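Aromatic amino acid exporter YddG (Starkeya novella, PDB 5I20) exports amino acids of widely differing character, among them threonine, methionine, lysine and glutamate, across the bacterial inner membrane. Local coordinates at residues V30-L35 with L198-V203; W65-H70 with A182-A187; G95-L100 with L154-C159; G128-V133 with C271-G276. All coordinates share one frame; numbering follows the deposited sequence.

Interaction 1: V30-L35 with L198-V203; sequences VPPFLL and LFEPSV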
loop_
_atom_site.group_PDB
_atom_site.type_symbol
_atom_site.label_atom_id
_atom_site.label_comp_id
_atom_site.label_asym_id
_atom_site.label_seq_id
_atom_site.Cartn_x
_atom_site.Cartn_y
_atom_site.Cartn_z
ATOM N N VAL A 30 2.610 -3.309 20.314
ATOM C CA VAL A 30 2.180 -4.522 19.629
ATOM C C VAL A 30 3.028 -4.766 18.386
ATOM O O VAL A 30 3.036 -3.951 17.464
ATOM C CB VAL A 30 0.698 -4.457 19.221
ATOM C CG1 VAL A 30 0.316 -5.700 18.429
ATOM C CG2 VAL A 30 -0.187 -4.297 20.451
ATOM N N PRO A 31 3.743 -5.900 18.364
ATOM C CA PRO A 31 4.668 -6.273 17.286
ATOM C C PRO A 31 3.957 -6.518 15.949
ATOM O O PRO A 31 2.785 -6.898 15.945
ATOM C CB PRO A 31 5.314 -7.555 17.817
ATOM C CG PRO A 31 4.330 -8.112 18.785
ATOM C CD PRO A 31 3.680 -6.925 19.420
ATOM N N PRO A 32 4.667 -6.311 14.825
ATOM C CA PRO A 32 4.067 -6.262 13.483
ATOM C C PRO A 32 3.363 -7.539 13.012
ATOM O O PRO A 32 2.289 -7.441 12.417
ATOM C CB PRO A 32 5.272 -5.965 12.579
ATOM C CG PRO A 32 6.451 -6.444 13.347
ATOM C CD PRO A 32 6.128 -6.128 14.773
ATOM N N PHE A 33 3.957 -8.704 13.251
ATOM C CA PHE A 33 3.392 -9.948 12.733
ATOM C C PHE A 33 2.087 -10.329 13.420
ATOM O O PHE A 33 1.144 -10.780 12.766
ATOM C CB PHE A 33 4.401 -11.090 12.860
ATOM C CG PHE A 33 5.352 -11.181 11.707
ATOM C CD1 PHE A 33 4.885 -11.464 10.432
ATOM C CD2 PHE A 33 6.711 -10.990 11.892
ATOM C CE1 PHE A 33 5.754 -11.550 9.363
ATOM C CE2 PHE A 33 7.587 -11.076 10.825
ATOM C CZ PHE A 33 7.108 -11.356 9.561
ATOM N N LEU A 34 2.035 -10.156 14.736
ATOM C CA LEU A 34 0.806 -10.400 15.478
ATOM C C LEU A 34 -0.270 -9.414 15.043
ATOM O O LEU A 34 -1.434 -9.778 14.895
ATOM C CB LEU A 34 1.040 -10.289 16.984
ATOM C CG LEU A 34 -0.185 -10.593 17.850
ATOM C CD1 LEU A 34 -0.616 -12.043 17.672
ATOM C CD2 LEU A 34 0.089 -10.284 19.311
ATOM N N LEU A 35 0.132 -8.164 14.833
ATOM C CA LEU A 35 -0.793 -7.118 14.411
ATOM C C LEU A 35 -1.322 -7.421 13.015
ATOM O O LEU A 35 -2.478 -7.142 12.700
ATOM C CB LEU A 35 -0.108 -5.749 14.445
ATOM C CG LEU A 35 -0.987 -4.511 14.245
ATOM C CD1 LEU A 35 -2.012 -4.384 15.364
ATOM C CD2 LEU A 35 -0.136 -3.251 14.147
ATOM N N LEU A 198 7.174 -17.717 16.505
ATOM C CA LEU A 198 8.590 -18.016 16.326
ATOM C C LEU A 198 9.523 -16.853 16.676
ATOM O O LEU A 198 10.487 -17.032 17.421
ATOM C CB LEU A 198 8.849 -18.459 14.882
ATOM C CG LEU A 198 8.855 -19.966 14.606
ATOM C CD1 LEU A 198 7.637 -20.657 15.208
ATOM C CD2 LEU A 198 8.939 -20.236 13.109
ATOM N N PHE A 199 9.245 -15.669 16.139
ATOM C CA PHE A 199 10.193 -14.558 16.230
ATOM C C PHE A 199 9.707 -13.388 17.079
ATOM O O PHE A 199 10.420 -12.394 17.228
ATOM C CB PHE A 199 10.526 -14.027 14.831
ATOM C CG PHE A 199 10.903 -15.090 13.841
ATOM C CD1 PHE A 199 11.657 -16.187 14.223
ATOM C CD2 PHE A 199 10.505 -14.984 12.519
ATOM C CE1 PHE A 199 12.000 -17.160 13.305
ATOM C CE2 PHE A 199 10.847 -15.952 11.599
ATOM C CZ PHE A 199 11.595 -17.041 11.992
ATOM N N GLU A 200 8.503 -13.494 17.630
ATOM C CA GLU A 200 7.855 -12.327 18.225
ATOM C C GLU A 200 7.692 -12.389 19.742
ATOM O O GLU A 200 7.437 -13.455 20.309
ATOM C CB GLU A 200 6.480 -12.125 17.586
ATOM C CG GLU A 200 6.182 -10.720 17.136
ATOM C CD GLU A 200 6.663 -10.424 15.730
ATOM O OE1 GLU A 200 7.510 -11.184 15.215
ATOM O OE2 GLU A 200 6.187 -9.432 15.135
ATOM N N PRO A 201 7.842 -11.230 20.405
ATOM C CA PRO A 201 7.483 -11.083 21.819
ATOM C C PRO A 201 5.968 -11.047 21.983
ATOM O O PRO A 201 5.286 -10.372 21.209
ATOM C CB PRO A 201 8.118 -9.745 22.205
ATOM C CG PRO A 201 8.182 -8.983 20.925
ATOM C CD PRO A 201 8.453 -10.006 19.859
ATOM N N SER A 202 5.452 -11.764 22.975
ATOM C CA SER A 202 4.011 -11.901 23.154
ATOM C C SER A 202 3.373 -10.669 23.795
ATOM O O SER A 202 3.024 -10.682 24.973
ATOM C CB SER A 202 3.708 -13.142 23.996
ATOM O OG SER A 202 2.313 -13.324 24.162
ATOM N N VAL A 203 3.219 -9.608 23.011
ATOM C CA VAL A 203 2.557 -8.400 23.489
ATOM C C VAL A 203 1.233 -8.201 22.755
ATOM O O VAL A 203 1.209 -7.805 21.589
ATOM C CB VAL A 203 3.442 -7.151 23.310
ATOM C CG1 VAL A 203 2.722 -5.908 23.815
ATOM C CG2 VAL A 203 4.765 -7.335 24.037
#
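Val-30 meets the other segment through both its methyls, CG1 and CG2, which rest against the backbone carbonyl oxygen of Val-203. Next comes Pro-31, the N-cap of helix 32-53, and its ring takes the largest share of the packing on this side: CB lies 3.4 Å from Glu-200 CG, CG rests near the backbone oxygen of Pro-201, and CD sits 3.9 Å from Val-203 CB. Pro-32 has no N-H to offer, yet its CD comes within 3.3 Å of Glu-200 OE2. The first amide of the helix able to reach that carboxylate is Phe-33 N, which donates to Glu-200 OE2 at 3.0 Å and 158°, coming from above the carboxylate plane. The loop leaving helix 181-199 on the periplasmic side thus sets an acidic group over the N-terminal end of a transmembrane helix from the other EamA-like half, where the helix dipole would be expected to suit a negative charge. A bend at chi2 (87°) turns the carboxylate of Glu-200 to this amide; a glutamine in its place, uncharged, would probably give Phe-33 N a weaker acceptor and leave the helix end without its negative partner. The Phe-33 ring meets the same group at its edge, CD2 lying 3.4 Å from Glu-200 OE1, with ring and carboxylate planes 66° apart. Leu-34 reaches back to the far end of the loop, its CD2 3.5 Å from Val-203 O.

Interaction 2: W65-H70 with A182-A187; sequences WPVWVH and AGFCLA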
loop_
_atom_site.group_PDB
_atom_site.type_symbol
_atom_site.label_atom_id
_atom_site.label_comp_id
_atom_site.label_asym_id
_atom_site.label_seq_id
_atom_site.Cartn_x
_atom_site.Cartn_y
_atom_site.Cartn_z
ATOM N N TRP A 65 -3.358 -23.146 -8.337
ATOM C CA TRP A 65 -2.220 -22.732 -7.520
ATOM C C TRP A 65 -1.516 -21.429 -7.952
ATOM O O TRP A 65 -0.946 -20.750 -7.098
ATOM C CB TRP A 65 -1.184 -23.866 -7.443
ATOM C CG TRP A 65 -0.504 -24.199 -8.736
ATOM C CD1 TRP A 65 -0.871 -25.162 -9.632
ATOM C CD2 TRP A 65 0.673 -23.580 -9.272
ATOM N NE1 TRP A 65 -0.000 -25.175 -10.694
ATOM C CE2 TRP A 65 0.955 -24.213 -10.498
ATOM C CE3 TRP A 65 1.509 -22.548 -8.837
ATOM C CZ2 TRP A 65 2.041 -23.850 -11.293
ATOM C CZ3 TRP A 65 2.586 -22.187 -9.627
ATOM C CH2 TRP A 65 2.843 -22.836 -10.841
ATOM N N PRO A 66 -1.535 -21.068 -9.257
ATOM C CA PRO A 66 -0.874 -19.785 -9.538
ATOM C C PRO A 66 -1.598 -18.589 -8.923
ATOM O O PRO A 66 -0.977 -17.553 -8.688
ATOM C CB PRO A 66 -0.903 -19.699 -11.070
ATOM C CG PRO A 66 -1.034 -21.102 -11.530
ATOM C CD PRO A 66 -1.895 -21.769 -10.506
ATOM N N VAL A 67 -2.896 -18.736 -8.674
ATOM C CA VAL A 67 -3.675 -17.687 -8.026
ATOM C C VAL A 67 -3.234 -17.514 -6.573
ATOM O O VAL A 67 -3.073 -16.391 -6.091
ATOM C CB VAL A 67 -5.190 -17.994 -8.084
ATOM C CG1 VAL A 67 -5.977 -16.993 -7.251
ATOM C CG2 VAL A 67 -5.675 -17.994 -9.525
ATOM N N TRP A 68 -3.023 -18.634 -5.887
ATOM C CA TRP A 68 -2.586 -18.615 -4.495
ATOM C C TRP A 68 -1.135 -18.177 -4.344
ATOM O O TRP A 68 -0.777 -17.531 -3.363
ATOM C CB TRP A 68 -2.774 -19.992 -3.860
ATOM C CG TRP A 68 -4.198 -20.412 -3.808
ATOM C CD1 TRP A 68 -4.802 -21.364 -4.577
ATOM C CD2 TRP A 68 -5.213 -19.882 -2.951
ATOM N NE1 TRP A 68 -6.131 -21.465 -4.244
ATOM C CE2 TRP A 68 -6.408 -20.567 -3.249
ATOM C CE3 TRP A 68 -5.228 -18.900 -1.957
ATOM C CZ2 TRP A 68 -7.606 -20.299 -2.590
ATOM C CZ3 TRP A 68 -6.416 -18.637 -1.303
ATOM C CH2 TRP A 68 -7.589 -19.332 -1.622
ATOM N N VAL A 69 -0.297 -18.543 -5.309
ATOM C CA VAL A 69 1.099 -18.126 -5.283
ATOM C C VAL A 69 1.165 -16.609 -5.413
ATOM O O VAL A 69 1.921 -15.944 -4.707
ATOM C CB VAL A 69 1.919 -18.798 -6.407
ATOM C CG1 VAL A 69 3.276 -18.135 -6.552
ATOM C CG2 VAL A 69 2.082 -20.283 -6.123
ATOM N N HIS A 70 0.340 -16.074 -6.306
ATOM C CA HIS A 70 0.255 -14.638 -6.547
ATOM C C HIS A 70 -0.234 -13.869 -5.317
ATOM O O HIS A 70 0.397 -12.905 -4.887
ATOM C CB HIS A 70 -0.668 -14.378 -7.743
ATOM C CG HIS A 70 -1.142 -12.963 -7.858
ATOM N ND1 HIS A 70 -2.442 -12.592 -7.589
ATOM C CD2 HIS A 70 -0.496 -11.833 -8.227
ATOM C CE1 HIS A 70 -2.575 -11.293 -7.781
ATOM N NE2 HIS A 70 -1.410 -10.808 -8.167
ATOM N N ALA A 182 -9.904 -12.229 0.196
ATOM C CA ALA A 182 -10.176 -12.698 1.551
ATOM C C ALA A 182 -9.357 -13.946 1.863
ATOM O O ALA A 182 -8.852 -14.107 2.973
ATOM C CB ALA A 182 -11.663 -12.975 1.730
ATOM N N GLY A 183 -9.227 -14.822 0.873
ATOM C CA GLY A 183 -8.414 -16.014 1.014
ATOM C C GLY A 183 -6.947 -15.664 1.163
ATOM O O GLY A 183 -6.214 -16.319 1.902
ATOM N N PHE A 184 -6.522 -14.623 0.452
ATOM C CA PHE A 184 -5.154 -14.128 0.549
ATOM C C PHE A 184 -4.882 -13.578 1.940
ATOM O O PHE A 184 -3.826 -13.824 2.523
ATOM C CB PHE A 184 -4.889 -13.035 -0.491
ATOM C CG PHE A 184 -5.045 -13.486 -1.917
ATOM C CD1 PHE A 184 -4.987 -14.829 -2.254
ATOM C CD2 PHE A 184 -5.240 -12.554 -2.925
ATOM C CE1 PHE A 184 -5.128 -15.234 -3.568
ATOM C CE2 PHE A 184 -5.381 -12.950 -4.240
ATOM C CZ PHE A 184 -5.325 -14.292 -4.563
ATOM N N CYS A 185 -5.845 -12.826 2.466
ATOM C CA CYS A 185 -5.702 -12.210 3.780
ATOM C C CYS A 185 -5.667 -13.252 4.892
ATOM O O CYS A 185 -4.822 -13.183 5.784
ATOM C CB CYS A 185 -6.835 -11.211 4.031
ATOM S SG CYS A 185 -6.721 -9.701 3.040
ATOM N N LEU A 186 -6.583 -14.216 4.835
ATOM C CA LEU A 186 -6.646 -15.262 5.850
ATOM C C LEU A 186 -5.387 -16.119 5.833
ATOM O O LEU A 186 -4.849 -16.465 6.887
ATOM C CB LEU A 186 -7.886 -16.137 5.650
ATOM C CG LEU A 186 -9.225 -15.446 5.915
ATOM C CD1 LEU A 186 -10.392 -16.382 5.633
ATOM C CD2 LEU A 186 -9.287 -14.914 7.340
ATOM N N ALA A 187 -4.916 -16.453 4.636
ATOM C CA ALA A 187 -3.678 -17.212 4.491
ATOM C C ALA A 187 -2.497 -16.412 5.026
ATOM O O ALA A 187 -1.650 -16.947 5.744
ATOM C CB ALA A 187 -3.450 -17.593 3.037
#
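With CG of Phe-184 anti to its carbonyl carbon (chi1 -61°), the phenyl ring leaves helix 181-199 and reaches helix 65-88, where Trp-68, turned the same way, swings its indole back to meet it. The two six-membered rings stand nearly perpendicular, planes at 85°, with Trp-68 CE3 at the rim of the phenyl, 4.0 Å from Phe-184 CE1. Further out, Phe-184 CZ touches Val-67 CG1 at 3.9 Å, the methyl lying at the ring edge, and comes to 3.4 Å from the backbone oxygen of Val-67. Beyond the phenyl, Trp-68 puts its own edge against the backbone of Gly-183, CZ3 lying 3.9 Å from Gly-183 C; a CB at that glycine would run into Trp-68 CH2. Cut back to an alanine, Phe-184 would be likely to leave a gap between the helices, with the indole edge and Val-67 CG1 short of their shared partner. The short helical segments cross at -58° with axes 10.3 Å apart, a spacing bridged by these large side chains. Around them, His-70 bonds through NE2 to Tyr-166 O and stacks on the rings of Tyr-166 and Phe-173, so helix 150-169 and the loop after it close one flank, while Cys-185 and Leu-186 face helix 32-53.

Interaction 3: G95-L100 with L154-C159; sequences GLVAYL and LAAAAC. With OLC ((2R)-2,3-dihydroxypropyl (9Z)-octadec-9-enoate), chain G.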
loop_
_atom_site.group_PDB
_atom_site.type_symbol
_atom_site.label_atom_id
_atom_site.label_comp_id
_atom_site.label_asym_id
_atom_site.label_seq_id
_atom_site.Cartn_x
_atom_site.Cartn_y
_atom_site.Cartn_z
ATOM N N GLY A 95 11.037 3.587 4.901
ATOM C CA GLY A 95 9.780 4.023 4.320
ATOM C C GLY A 95 9.961 4.683 2.967
ATOM O O GLY A 95 9.143 4.496 2.064
ATOM N N LEU A 96 11.036 5.454 2.823
ATOM C CA LEU A 96 11.329 6.121 1.561
ATOM C C LEU A 96 11.696 5.116 0.471
ATOM O O LEU A 96 11.234 5.233 -0.662
ATOM C CB LEU A 96 12.462 7.139 1.730
ATOM C CG LEU A 96 12.854 7.853 0.431
ATOM C CD1 LEU A 96 11.666 8.620 -0.139
ATOM C CD2 LEU A 96 14.048 8.777 0.620
ATOM N N VAL A 97 12.527 4.132 0.808
ATOM C CA VAL A 97 12.926 3.127 -0.173
ATOM C C VAL A 97 11.712 2.306 -0.606
ATOM O O VAL A 97 11.494 2.100 -1.802
ATOM C CB VAL A 97 14.032 2.195 0.373
ATOM C CG1 VAL A 97 14.269 1.027 -0.575
ATOM C CG2 VAL A 97 15.322 2.971 0.578
ATOM N N ALA A 98 10.910 1.863 0.358
ATOM C CA ALA A 98 9.684 1.128 0.049
ATOM C C ALA A 98 8.736 1.938 -0.834
ATOM O O ALA A 98 8.037 1.377 -1.679
ATOM C CB ALA A 98 8.975 0.707 1.331
ATOM N N TYR A 99 8.718 3.256 -0.652
ATOM C CA TYR A 99 7.787 4.090 -1.411
ATOM C C TYR A 99 8.298 4.419 -2.811
ATOM O O TYR A 99 7.872 5.391 -3.436
ATOM C CB TYR A 99 7.453 5.372 -0.644
ATOM C CG TYR A 99 6.008 5.386 -0.201
ATOM C CD1 TYR A 99 4.989 5.624 -1.114
ATOM C CD2 TYR A 99 5.659 5.126 1.117
ATOM C CE1 TYR A 99 3.665 5.621 -0.726
ATOM C CE2 TYR A 99 4.333 5.122 1.517
ATOM C CZ TYR A 99 3.341 5.371 0.590
ATOM O OH TYR A 99 2.021 5.369 0.975
ATOM N N LEU A 100 9.208 3.582 -3.296
ATOM C CA LEU A 100 9.501 3.518 -4.714
ATOM C C LEU A 100 8.408 2.733 -5.432
ATOM O O LEU A 100 8.326 2.764 -6.659
ATOM C CB LEU A 100 10.866 2.869 -4.964
ATOM C CG LEU A 100 12.084 3.758 -4.721
ATOM C CD1 LEU A 100 13.363 2.936 -4.722
ATOM C CD2 LEU A 100 12.146 4.851 -5.773
ATOM N N LEU A 154 17.683 -2.924 1.255
ATOM C CA LEU A 154 17.425 -3.983 0.282
ATOM C C LEU A 154 16.102 -4.680 0.583
ATOM O O LEU A 154 15.307 -4.939 -0.322
ATOM C CB LEU A 154 18.573 -4.995 0.269
ATOM C CG LEU A 154 19.937 -4.446 -0.158
ATOM C CD1 LEU A 154 21.010 -5.521 -0.069
ATOM C CD2 LEU A 154 19.871 -3.864 -1.563
ATOM N N ALA A 155 15.873 -4.980 1.859
ATOM C CA ALA A 155 14.601 -5.539 2.299
ATOM C C ALA A 155 13.462 -4.592 1.935
ATOM O O ALA A 155 12.420 -5.016 1.433
ATOM C CB ALA A 155 14.621 -5.802 3.797
ATOM N N ALA A 156 13.676 -3.304 2.183
ATOM C CA ALA A 156 12.687 -2.289 1.836
ATOM C C ALA A 156 12.475 -2.230 0.324
ATOM O O ALA A 156 11.359 -2.001 -0.145
ATOM C CB ALA A 156 13.110 -0.926 2.373
ATOM N N ALA A 157 13.544 -2.442 -0.438
ATOM C CA ALA A 157 13.434 -2.472 -1.893
ATOM C C ALA A 157 12.702 -3.729 -2.356
ATOM O O ALA A 157 11.929 -3.689 -3.312
ATOM C CB ALA A 157 14.810 -2.392 -2.538
ATOM N N ALA A 158 12.957 -4.844 -1.678
ATOM C CA ALA A 158 12.294 -6.108 -1.996
ATOM C C ALA A 158 10.794 -5.983 -1.776
ATOM O O ALA A 158 9.990 -6.466 -2.572
ATOM C CB ALA A 158 12.865 -7.244 -1.150
ATOM N N CYS A 159 10.437 -5.330 -0.676
ATOM C CA CYS A 159 9.054 -5.028 -0.338
ATOM C C CYS A 159 8.364 -4.246 -1.451
ATOM O O CYS A 159 7.248 -4.574 -1.858
ATOM C CB CYS A 159 9.011 -4.242 0.977
ATOM S SG CYS A 159 7.493 -3.344 1.284
HETATM C C10 OLC G . 0.959 -0.482 0.167
HETATM C C9 OLC G . -0.363 -0.723 0.809
HETATM C C11 OLC G . 2.124 -1.316 0.571
HETATM C C8 OLC G . -0.504 -1.772 1.857
HETATM C C16 OLC G . 4.910 1.800 3.415
HETATM C C12 OLC G . 3.383 -0.533 0.416
HETATM C C7 OLC G . -0.522 -1.154 3.214
HETATM C C15 OLC G . 5.208 0.351 3.214
HETATM C C13 OLC G . 4.404 -1.042 1.377
HETATM C C6 OLC G . -0.707 -2.216 4.246
HETATM C C14 OLC G . 5.335 0.058 1.757
HETATM C C5 OLC G . 0.442 -2.200 5.196
HETATM C C4 OLC G . 0.089 -2.953 6.436
HETATM C C3 OLC G . 1.158 -2.765 7.460
HETATM C C2 OLC G . 0.708 -3.342 8.760
#
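Val-97 carries the apolar side of this contact, and its side chain can be followed outward from helix 91-98. CB already touches the other helix, 3.8 Å from Ala-156 CB. From there CG1, anti to the backbone N (chi1 171°), runs on over the shoulder between two alanines: it is 3.7 Å from Ala-156 CB, 4.0 Å from Ala-157 CB and closest of all, at 3.5 Å, to the backbone nitrogen of Ala-157. One methyl of the branched side chain thus packs directly on the turn of helix 150-169, with small residues giving it the room. One residue further on, the backbones themselves draw together, the CA atoms of Ala-98 and Ala-156 standing only 4.9 Å apart, and Ala-98 CA makes a CA-H...O contact of 3.6 Å with Ala-156 O (139° at the hydrogen). Such close approach through small residues lets a helix of the first EamA-like range lie almost against one of the second, in a protein built as a basket of inverted repeats round a central substrate cavity. Ala-98 CB then faces Cys-159 SG at a looser 4.3 Å. Both atoms also meet the acyl chain of a bound monoolein, a lipid rather than an amino acid substrate: Ala-98 CB is near its C14, and Cys-159 SG near its C13. Helix 91-98 ends here, and just past it Tyr-99 brings the CE2 side of its ring near C16 of the same chain. Tyr-82 of helix 65-88 packs on both Ala-98 and Cys-159, and Phe-145 touches Val-97.

Interaction 4: G128-V133 with C271-G276; sequences GLAGTV and CALIVG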
loop_
_atom_site.group_PDB
_atom_site.type_symbol
_atom_site.label_atom_id
_atom_site.label_comp_id
_atom_site.label_asym_id
_atom_site.label_seq_id
_atom_site.Cartn_x
_atom_site.Cartn_y
_atom_site.Cartn_z
ATOM N N GLY A 128 5.490 12.936 -7.940
ATOM C CA GLY A 128 4.951 12.374 -6.716
ATOM C C GLY A 128 6.046 11.824 -5.823
ATOM O O GLY A 128 6.006 11.993 -4.605
ATOM N N LEU A 129 7.031 11.162 -6.426
ATOM C CA LEU A 129 8.177 10.671 -5.672
ATOM C C LEU A 129 8.952 11.850 -5.100
ATOM O O LEU A 129 9.429 11.798 -3.966
ATOM C CB LEU A 129 9.092 9.805 -6.542
ATOM C CG LEU A 129 10.366 9.310 -5.844
ATOM C CD1 LEU A 129 10.024 8.484 -4.606
ATOM C CD2 LEU A 129 11.257 8.516 -6.791
ATOM N N ALA A 130 9.060 12.915 -5.890
ATOM C CA ALA A 130 9.750 14.128 -5.459
ATOM C C ALA A 130 9.097 14.725 -4.210
ATOM O O ALA A 130 9.787 15.173 -3.291
ATOM C CB ALA A 130 9.772 15.149 -6.583
ATOM N N GLY A 131 7.768 14.727 -4.185
ATOM C CA GLY A 131 7.030 15.255 -3.052
ATOM C C GLY A 131 7.222 14.394 -1.820
ATOM O O GLY A 131 7.318 14.901 -0.703
ATOM N N THR A 132 7.288 13.085 -2.032
ATOM C CA THR A 132 7.481 12.132 -0.950
ATOM C C THR A 132 8.864 12.297 -0.325
ATOM O O THR A 132 9.009 12.227 0.896
ATOM C CB THR A 132 7.294 10.684 -1.451
ATOM O OG1 THR A 132 6.002 10.557 -2.052
ATOM C CG2 THR A 132 7.405 9.691 -0.308
ATOM N N VAL A 133 9.871 12.529 -1.164
ATOM C CA VAL A 133 11.237 12.763 -0.697
ATOM C C VAL A 133 11.326 14.010 0.185
ATOM O O VAL A 133 11.945 13.989 1.252
ATOM C CB VAL A 133 12.222 12.907 -1.881
ATOM C CG1 VAL A 133 13.576 13.424 -1.407
ATOM C CG2 VAL A 133 12.378 11.582 -2.608
ATOM N N CYS A 271 2.421 18.826 -1.461
ATOM C CA CYS A 271 1.058 19.031 -1.948
ATOM C C CYS A 271 1.033 19.518 -3.393
ATOM O O CYS A 271 0.317 18.967 -4.223
ATOM C CB CYS A 271 0.313 20.033 -1.060
ATOM S SG CYS A 271 -0.257 19.370 0.517
ATOM N N ALA A 272 1.809 20.557 -3.684
ATOM C CA ALA A 272 1.868 21.106 -5.033
ATOM C C ALA A 272 2.351 20.058 -6.035
ATOM O O ALA A 272 1.801 19.930 -7.129
ATOM C CB ALA A 272 2.771 22.327 -5.070
ATOM N N LEU A 273 3.371 19.301 -5.647
ATOM C CA LEU A 273 3.983 18.321 -6.538
ATOM C C LEU A 273 3.042 17.167 -6.880
ATOM O O LEU A 273 3.042 16.678 -8.009
ATOM C CB LEU A 273 5.274 17.781 -5.918
ATOM C CG LEU A 273 6.480 18.719 -6.035
ATOM C CD1 LEU A 273 7.645 18.229 -5.193
ATOM C CD2 LEU A 273 6.902 18.863 -7.492
ATOM N N ILE A 274 2.237 16.734 -5.916
ATOM C CA ILE A 274 1.350 15.601 -6.148
ATOM C C ILE A 274 0.067 16.066 -6.840
ATOM O O ILE A 274 -0.539 15.317 -7.606
ATOM C CB ILE A 274 1.032 14.842 -4.824
ATOM C CG1 ILE A 274 1.040 13.326 -5.053
ATOM C CG2 ILE A 274 -0.277 15.303 -4.198
ATOM C CD1 ILE A 274 -0.178 12.793 -5.769
ATOM N N VAL A 275 -0.336 17.309 -6.598
ATOM C CA VAL A 275 -1.469 17.867 -7.324
ATOM C C VAL A 275 -1.061 18.088 -8.778
ATOM O O VAL A 275 -1.790 17.717 -9.700
ATOM C CB VAL A 275 -1.975 19.188 -6.702
ATOM C CG1 VAL A 275 -2.955 19.879 -7.635
ATOM C CG2 VAL A 275 -2.635 18.919 -5.355
ATOM N N GLY A 276 0.116 18.670 -8.978
ATOM C CA GLY A 276 0.637 18.888 -10.313
ATOM C C GLY A 276 0.919 17.583 -11.037
ATOM O O GLY A 276 0.685 17.468 -12.243
#
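Leu-273 packs against the backbone at Gly-131 where two transmembrane helices, 119-136 and 265-282, run antiparallel as a close pair, one from each EamA-like sequence range. Their short segments lie 7.9 Å apart with their directions 165° from each other, a spacing consistent with the glycines at the interface, Gly-131 above all. The tight part is at the buried Gly-131 backbone: Leu-273 CD1 lies 3.6 Å from Gly-131 N, and a CB on this glycine would come to 3.5 Å from Leu-273 CB. CG of Leu-273 is anti to its carbonyl carbon (chi1 -78°), which carries CD1 across to the facing turn. Ala-130, partly exposed, lies at the rim, its CB 4.0 Å from Leu-273 CD1. Gly-128 brings the backbones closest, its CA 4.9 Å from that of Ile-274, but side-chain contact at this end is looser, with Ile-274 CG1 standing 4.4 Å from Gly-128 CA. Ile-274 packs instead on Tyr-245 and Ala-246, and Thr-132 on Tyr-245 and Pro-248. Within its own helix Thr-132 grips Gly-128 O twice, its backbone N and its OG1 arriving from opposite faces of the carbonyl plane, and the hydroxyl donates from OG1 to Gly-128 O at 2.9 Å.

Overall arrangement
Each of the four contacts joins the first EamA-like range to the second, and together they tie the two halves of the basket at several points. Interactions 1 and 2 share helix 181-199, their centres about 22 Å apart: interaction 1 lies at its periplasmic end, interaction 2 nearer the cytoplasmic side. Interaction 3 lies nearest the middle, about 12 Å from the centre of the chain, and its residues touch a bound monoolein. Interactions 3 and 4 meet directly, Leu-100 CD2 packing 3.9 Å from Leu-129 CD2 and Leu-96 on Val-133. Interaction 4 lies about 34 Å, centre to centre, from both 1 and 2, across the centre of the chain.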